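Local structure of erythromycin dehydratase (Saccharopolyspora erythraea, 3EL6) at residues Q157-G162 and T258-G263; F197-A202 and V214-D219. The protein probably dehydrates the beta-hydroxyacyl chain attached to the acyl carrier protein during erythromycin polyketide synthesis, as a double-hotdog dehydratase domain of DEBS 2. All blocks are in the same frame, centred on the assembly; numbering follows the deposited sequence.

Contact 1: Q157-G162 and T258-G263; sequences QGVAAG and TLHASG
Thr258 OG1, on the residue whose methyl meets Val159 across the contact, is gripped by two groups: it is hydrogen-bonded to Thr293 OG1 and, weakly, accepts from His260 NE2 at 2.9 Å, where the N-H...O angle is only 121°. In His260 the first torsion sets CG anti to the carbonyl carbon and so places the ring, while the second (chi2 -79°) turns its CE1 and ND1 side to Val159 and Ala161. Ala161 covers one face: its CB stands 4.0 Å from the centroid of the His260 ring, 27° off the normal, a CH-pi contact. At the ring edge, in plane, Val159 O comes within 3.3 Å of His260 CE1, the carbon between the two ring nitrogens. At Val159, the CG2 methyls of Val159 and Thr258 meet at 3.8 Å, the two side chains crossing at about a right angle. The segments are linked by van der Waals and CH-pi contacts rather than by classical hydrogen bonds, and the loop lies at the surface. It belongs to the long connection after strand 148-156, here draped over the place where strand 251-259 ends. The neighbouring strand 290-299 flanks the site: Leu290 touches both Ala161 and His260, and backbone hydrogen bonds tie Thr258 to Thr293 and His260 to Val291.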
ATOM      1  N   GLN A 157       2.748 -20.242   5.344  1.00 17.28           N
ATOM      2  CA  GLN A 157       2.240 -20.537   6.678  1.00 17.59           C
ATOM      3  C   GLN A 157       3.315 -21.155   7.626  1.00 18.45           C
ATOM      4  O   GLN A 157       4.206 -21.857   7.180  1.00 18.52           O
ATOM      5  CB  GLN A 157       1.078 -21.558   6.565  1.00 18.78           C
ATOM      6  CG  GLN A 157      -0.091 -20.997   5.660  1.00 18.45           C
ATOM      7  CD  GLN A 157       0.003 -21.234   4.177  1.00 18.31           C
ATOM      8  OE1 GLN A 157       1.017 -21.683   3.628  1.00 19.91           O
ATOM      9  NE2 GLN A 157      -1.121 -20.936   3.472  1.00 19.50           N
ATOM     10  N   GLY A 158       3.136 -20.881   8.910  1.00 21.19           N
ATOM     11  CA  GLY A 158       4.035 -21.303   9.978  1.00 21.96           C
ATOM     12  C   GLY A 158       4.016 -22.819  10.099  1.00 23.87           C
ATOM     13  O   GLY A 158       2.993 -23.510   9.754  1.00 21.95           O
ATOM     14  N   VAL A 159       5.153 -23.352  10.524  1.00 22.27           N
ATOM     15  CA  VAL A 159       5.276 -24.780  10.737  1.00 23.93           C
ATOM     16  C   VAL A 159       5.806 -25.040  12.139  1.00 24.17           C
ATOM     17  O   VAL A 159       6.412 -24.157  12.758  1.00 24.27           O
ATOM     18  CB  VAL A 159       6.176 -25.461   9.712  1.00 25.00           C
ATOM     19  CG1 VAL A 159       5.646 -25.287   8.271  1.00 28.14           C
ATOM     20  CG2 VAL A 159       7.593 -24.922   9.799  1.00 26.38           C
ATOM     21  N   ALA A 160       5.553 -26.243  12.667  1.00 23.87           N
ATOM     22  CA  ALA A 160       5.893 -26.511  14.047  1.00 24.10           C
ATOM     23  C   ALA A 160       7.427 -26.631  14.248  1.00 24.15           C
ATOM     24  O   ALA A 160       8.130 -27.068  13.363  1.00 24.48           O
ATOM     25  CB  ALA A 160       5.241 -27.831  14.492  1.00 24.67           C
ATOM     26  N   ALA A 161       7.869 -26.329  15.452  1.00 25.34           N
ATOM     27  CA  ALA A 161       9.261 -26.472  15.858  1.00 27.80           C
ATOM     28  C   ALA A 161       9.540 -27.912  16.261  1.00 29.88           C
ATOM     29  O   ALA A 161       8.783 -28.479  17.018  1.00 27.76           O
ATOM     30  CB  ALA A 161       9.497 -25.610  17.063  1.00 27.75           C
ATOM     31  N   GLY A 162      10.635 -28.481  15.788  1.00 31.72           N
ATOM     32  CA  GLY A 162      11.161 -29.699  16.457  1.00 33.02           C
ATOM     33  C   GLY A 162      11.382 -29.572  17.980  1.00 34.35           C
ATOM     34  O   GLY A 162      11.197 -28.514  18.605  1.00 33.82           O
ATOM     35  N   THR A 258      12.335 -20.552   8.459  1.00 20.48           N
ATOM     36  CA  THR A 258      11.312 -20.558   9.503  1.00 21.33           C
ATOM     37  C   THR A 258      11.876 -19.997  10.811  1.00 23.57           C
ATOM     38  O   THR A 258      13.036 -20.279  11.169  1.00 23.70           O
ATOM     39  CB  THR A 258      10.770 -22.015   9.789  1.00 24.08           C
ATOM     40  OG1 THR A 258      11.796 -22.753  10.494  1.00 27.24           O
ATOM     41  CG2 THR A 258      10.423 -22.736   8.459  1.00 20.54           C
ATOM     42  N   LEU A 259      11.047 -19.280  11.566  1.00 24.11           N
ATOM     43  CA  LEU A 259      11.446 -18.622  12.764  1.00 27.08           C
ATOM     44  C   LEU A 259      10.590 -19.132  13.879  1.00 28.75           C
ATOM     45  O   LEU A 259       9.359 -19.134  13.791  1.00 30.50           O
ATOM     46  CB  LEU A 259      11.371 -17.073  12.536  1.00 27.46           C
ATOM     47  CG  LEU A 259      11.941 -15.983  13.436  1.00 31.77           C
ATOM     48  CD1 LEU A 259      13.464 -16.175  13.589  1.00 30.38           C
ATOM     49  CD2 LEU A 259      11.629 -14.679  12.687  1.00 25.76           C
ATOM     50  N   HIS A 260      11.220 -19.609  14.946  1.00 28.11           N
ATOM     51  CA  HIS A 260      10.484 -20.083  16.083  1.00 29.30           C
ATOM     52  C   HIS A 260      10.662 -19.243  17.342  1.00 31.47           C
ATOM     53  O   HIS A 260       9.959 -19.418  18.288  1.00 32.18           O
ATOM     54  CB  HIS A 260      10.827 -21.558  16.319  1.00 27.36           C
ATOM     55  CG  HIS A 260      10.670 -22.385  15.082  1.00 27.64           C
ATOM     56  ND1 HIS A 260       9.439 -22.816  14.641  1.00 25.61           N
ATOM     57  CD2 HIS A 260      11.563 -22.779  14.143  1.00 24.29           C
ATOM     58  CE1 HIS A 260       9.592 -23.480  13.507  1.00 24.91           C
ATOM     59  NE2 HIS A 260      10.875 -23.490  13.193  1.00 26.16           N
ATOM     60  N   ALA A 261      11.650 -18.340  17.349  1.00 33.10           N
ATOM     61  CA  ALA A 261      11.889 -17.502  18.473  1.00 35.28           C
ATOM     62  C   ALA A 261      12.360 -16.158  17.906  1.00 36.72           C
ATOM     63  O   ALA A 261      13.149 -16.145  16.966  1.00 37.40           O
ATOM     64  CB  ALA A 261      12.996 -18.123  19.343  1.00 34.13           C
ATOM     65  N   SER A 262      11.926 -15.049  18.480  1.00 38.82           N
ATOM     66  CA  SER A 262      12.518 -13.764  18.042  1.00 40.09           C
ATOM     67  C   SER A 262      13.463 -13.199  19.124  1.00 40.28           C
ATOM     68  O   SER A 262      13.477 -13.673  20.261  1.00 42.32           O
ATOM     69  CB  SER A 262      11.435 -12.737  17.598  1.00 40.58           C
ATOM     70  OG  SER A 262      10.942 -12.977  16.266  1.00 35.45           O
ATOM     71  N   GLY A 263      14.265 -12.198  18.762  1.00 41.72           N
ATOM     72  CA  GLY A 263      15.086 -11.487  19.777  1.00 40.33           C
ATOM     73  C   GLY A 263      16.358 -12.209  20.220  1.00 39.25           C
ATOM     74  O   GLY A 263      16.948 -11.890  21.272  1.00 38.75           O
TER

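Contact 2: F197-A202 and V214-D219; sequences FQALRA and VSIAAD
Leu200 and Val214 form an antiparallel, non-hydrogen-bonded pair, CA to CA 4.8 Å, near the open end of the beta hairpin made by strands 200-206 and 209-215 in this double-hotdog enzyme. Next to the pair, Ser215 N donates to Ala199 O at 3.3 Å, and the same oxygen receives a CA-H...O contact from Val214. A classic beta bulge follows, Arg201 and Ala202 both facing Glu213 on the partner strand. On one face of the hairpin, Leu200 and Val214 lie side by side pointing the same way, CD2 of Leu200 against CG2 of Val214 at 3.8 Å. Ala199 CB packs against CG2 of Ile216 at 3.9 Å and, more loosely, against Val214 CG1; helix 227-235 covers Ala199 and Val214 through Ala232. Arg201, bent at its second torsion (chi2 -62°), folds back over Ser215, its CG 3.4 Å from Ser215 OG. Its guanidinium takes Ser215 O side-on, in the guanidinium plane, with both donors on the same face of the carbonyl: NE at 3.2 Å and NH2, the straighter bond at 157°, at 2.9 Å from Ser215 O.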
ATOM      1  N   PHE A 197      30.531  -7.640  12.713  1.00 20.94           N
ATOM      2  CA  PHE A 197      30.216  -8.832  11.938  1.00 22.79           C
ATOM      3  C   PHE A 197      31.100 -10.034  12.228  1.00 23.01           C
ATOM      4  O   PHE A 197      30.868 -11.106  11.657  1.00 23.26           O
ATOM      5  CB  PHE A 197      30.321  -8.531  10.440  1.00 23.31           C
ATOM      6  CG  PHE A 197      29.101  -7.834   9.894  1.00 22.86           C
ATOM      7  CD1 PHE A 197      28.074  -8.566   9.298  1.00 26.63           C
ATOM      8  CD2 PHE A 197      28.947  -6.465  10.021  1.00 24.52           C
ATOM      9  CE1 PHE A 197      26.904  -7.927   8.810  1.00 27.54           C
ATOM     10  CE2 PHE A 197      27.782  -5.812   9.545  1.00 26.67           C
ATOM     11  CZ  PHE A 197      26.765  -6.554   8.937  1.00 24.00           C
ATOM     12  N   GLN A 198      32.102  -9.859  13.109  1.00 21.03           N
ATOM     13  CA  GLN A 198      33.015 -10.957  13.423  1.00 21.21           C
ATOM     14  C   GLN A 198      32.369 -11.807  14.503  1.00 22.00           C
ATOM     15  O   GLN A 198      32.895 -11.981  15.617  1.00 23.61           O
ATOM     16  CB  GLN A 198      34.359 -10.354  13.839  1.00 21.89           C
ATOM     17  CG  GLN A 198      34.971  -9.620  12.695  1.00 19.71           C
ATOM     18  CD  GLN A 198      36.296  -8.994  13.037  1.00 24.50           C
ATOM     19  OE1 GLN A 198      36.844  -9.272  14.111  1.00 26.18           O
ATOM     20  NE2 GLN A 198      36.801  -8.124  12.162  1.00 25.56           N
ATOM     21  N   ALA A 199      31.235 -12.428  14.174  1.00 20.51           N
ATOM     22  CA  ALA A 199      30.373 -13.007  15.186  1.00 21.28           C
ATOM     23  C   ALA A 199      30.492 -14.536  15.274  1.00 22.25           C
ATOM     24  O   ALA A 199      29.791 -15.140  16.062  1.00 20.85           O
ATOM     25  CB  ALA A 199      28.878 -12.624  14.921  1.00 21.72           C
ATOM     26  N   LEU A 200      31.343 -15.142  14.454  1.00 22.32           N
ATOM     27  CA  LEU A 200      31.663 -16.590  14.636  1.00 22.53           C
ATOM     28  C   LEU A 200      32.569 -16.713  15.870  1.00 22.51           C
ATOM     29  O   LEU A 200      33.685 -16.204  15.836  1.00 24.48           O
ATOM     30  CB  LEU A 200      32.366 -17.112  13.386  1.00 22.70           C
ATOM     31  CG  LEU A 200      31.501 -17.176  12.132  1.00 25.35           C
ATOM     32  CD1 LEU A 200      32.413 -17.568  10.920  1.00 27.53           C
ATOM     33  CD2 LEU A 200      30.412 -18.233  12.250  1.00 25.91           C
ATOM     34  N   ARG A 201      32.055 -17.228  16.974  1.00 21.83           N
ATOM     35  CA  ARG A 201      32.803 -17.223  18.257  1.00 23.40           C
ATOM     36  C   ARG A 201      33.576 -18.573  18.436  1.00 24.91           C
ATOM     37  O   ARG A 201      34.644 -18.635  19.094  1.00 24.11           O
ATOM     38  CB  ARG A 201      31.870 -17.016  19.432  1.00 23.18           C
ATOM     39  CG  ARG A 201      31.049 -15.703  19.400  1.00 22.39           C
ATOM     40  CD  ARG A 201      31.934 -14.403  19.444  1.00 22.89           C
ATOM     41  NE  ARG A 201      31.073 -13.273  19.030  1.00 21.43           N
ATOM     42  CZ  ARG A 201      31.494 -12.070  18.677  1.00 19.68           C
ATOM     43  NH1 ARG A 201      32.774 -11.734  18.855  1.00 18.88           N
ATOM     44  NH2 ARG A 201      30.621 -11.180  18.200  1.00 17.96           N
ATOM     45  N   ALA A 202      33.014 -19.653  17.893  1.00 23.21           N
ATOM     46  CA  ALA A 202      33.679 -20.986  17.959  1.00 22.98           C
ATOM     47  C   ALA A 202      33.116 -21.862  16.849  1.00 24.27           C
ATOM     48  O   ALA A 202      31.974 -21.627  16.418  1.00 23.10           O
ATOM     49  CB  ALA A 202      33.386 -21.630  19.332  1.00 22.85           C
ATOM     50  N   VAL A 214      27.507 -18.520  17.583  1.00 22.21           N
ATOM     51  CA  VAL A 214      27.464 -17.245  16.877  1.00 22.50           C
ATOM     52  C   VAL A 214      26.715 -16.296  17.816  1.00 20.09           C
ATOM     53  O   VAL A 214      25.679 -16.646  18.329  1.00 19.58           O
ATOM     54  CB  VAL A 214      26.718 -17.400  15.562  1.00 23.63           C
ATOM     55  CG1 VAL A 214      26.623 -16.049  14.938  1.00 26.92           C
ATOM     56  CG2 VAL A 214      27.453 -18.370  14.611  1.00 26.48           C
ATOM     57  N   SER A 215      27.229 -15.088  18.064  1.00 20.35           N
ATOM     58  CA  SER A 215      26.553 -14.175  18.997  1.00 18.45           C
ATOM     59  C   SER A 215      27.032 -12.741  18.717  1.00 19.00           C
ATOM     60  O   SER A 215      28.109 -12.536  18.159  1.00 18.58           O
ATOM     61  CB  SER A 215      26.805 -14.489  20.486  1.00 19.24           C
ATOM     62  OG  SER A 215      28.221 -14.426  20.760  1.00 19.16           O
ATOM     63  N   ILE A 216      26.163 -11.789  19.049  1.00 19.37           N
ATOM     64  CA  ILE A 216      26.448 -10.391  18.918  1.00 21.69           C
ATOM     65  C   ILE A 216      26.040  -9.760  20.238  1.00 24.19           C
ATOM     66  O   ILE A 216      25.405 -10.375  21.084  1.00 24.66           O
ATOM     67  CB  ILE A 216      25.635  -9.743  17.749  1.00 20.19           C
ATOM     68  CG1 ILE A 216      24.127  -9.922  17.981  1.00 23.17           C
ATOM     69  CG2 ILE A 216      26.092 -10.340  16.407  1.00 21.61           C
ATOM     70  CD1 ILE A 216      23.295  -9.024  17.024  1.00 28.23           C
ATOM     71  N   ALA A 217      26.400  -8.500  20.452  1.00 26.77           N
ATOM     72  CA  ALA A 217      25.885  -7.842  21.621  1.00 32.75           C
ATOM     73  C   ALA A 217      24.427  -7.344  21.419  1.00 37.08           C
ATOM     74  O   ALA A 217      24.129  -6.678  20.436  1.00 38.10           O
ATOM     75  CB  ALA A 217      26.791  -6.682  22.008  1.00 32.14           C
ATOM     76  N   ALA A 218      23.553  -7.598  22.385  1.00 42.58           N
ATOM     77  CA  ALA A 218      22.161  -7.071  22.322  1.00 46.63           C
ATOM     78  C   ALA A 218      22.095  -5.552  22.064  1.00 48.81           C
ATOM     79  O   ALA A 218      22.860  -4.779  22.635  1.00 50.07           O
ATOM     80  CB  ALA A 218      21.395  -7.458  23.575  1.00 46.86           C
ATOM     81  N   ASP A 219      21.236  -5.098  21.164  1.00 51.23           N
ATOM     82  CA  ASP A 219      21.056  -3.643  21.076  1.00 52.97           C
ATOM     83  C   ASP A 219      19.609  -3.190  20.853  1.00 53.16           C
ATOM     84  O   ASP A 219      18.863  -3.002  21.818  1.00 53.58           O
ATOM     85  CB  ASP A 219      21.998  -2.972  20.077  1.00 53.68           C
ATOM     86  CG  ASP A 219      21.978  -1.463  20.208  1.00 57.19           C
ATOM     87  OD1 ASP A 219      20.955  -0.860  19.817  1.00 63.38           O
ATOM     88  OD2 ASP A 219      22.951  -0.873  20.727  1.00 60.87           O
TER

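How the contacts relate
Both contacts reach the same set of antiparallel strands. Contact 1 closes a long excursion of the chain, 157-162 to 258-263, and contact 2, a local hairpin pairing of 197-202 with 214-219, falls wholly within it. Their centres are 21 Å apart and their nearest atoms about 7 Å, without touching. From strand 251-259 of contact 1, the order runs through 290-299, 278-284 and 266-273 to the hairpin strands 209-215 and 200-206 of contact 2. Contact 1 thus lays a surface loop on a strand end, over a long sequence separation, whereas contact 2 is local and partly buried, and the two lie in different parts of the double-hotdog fold.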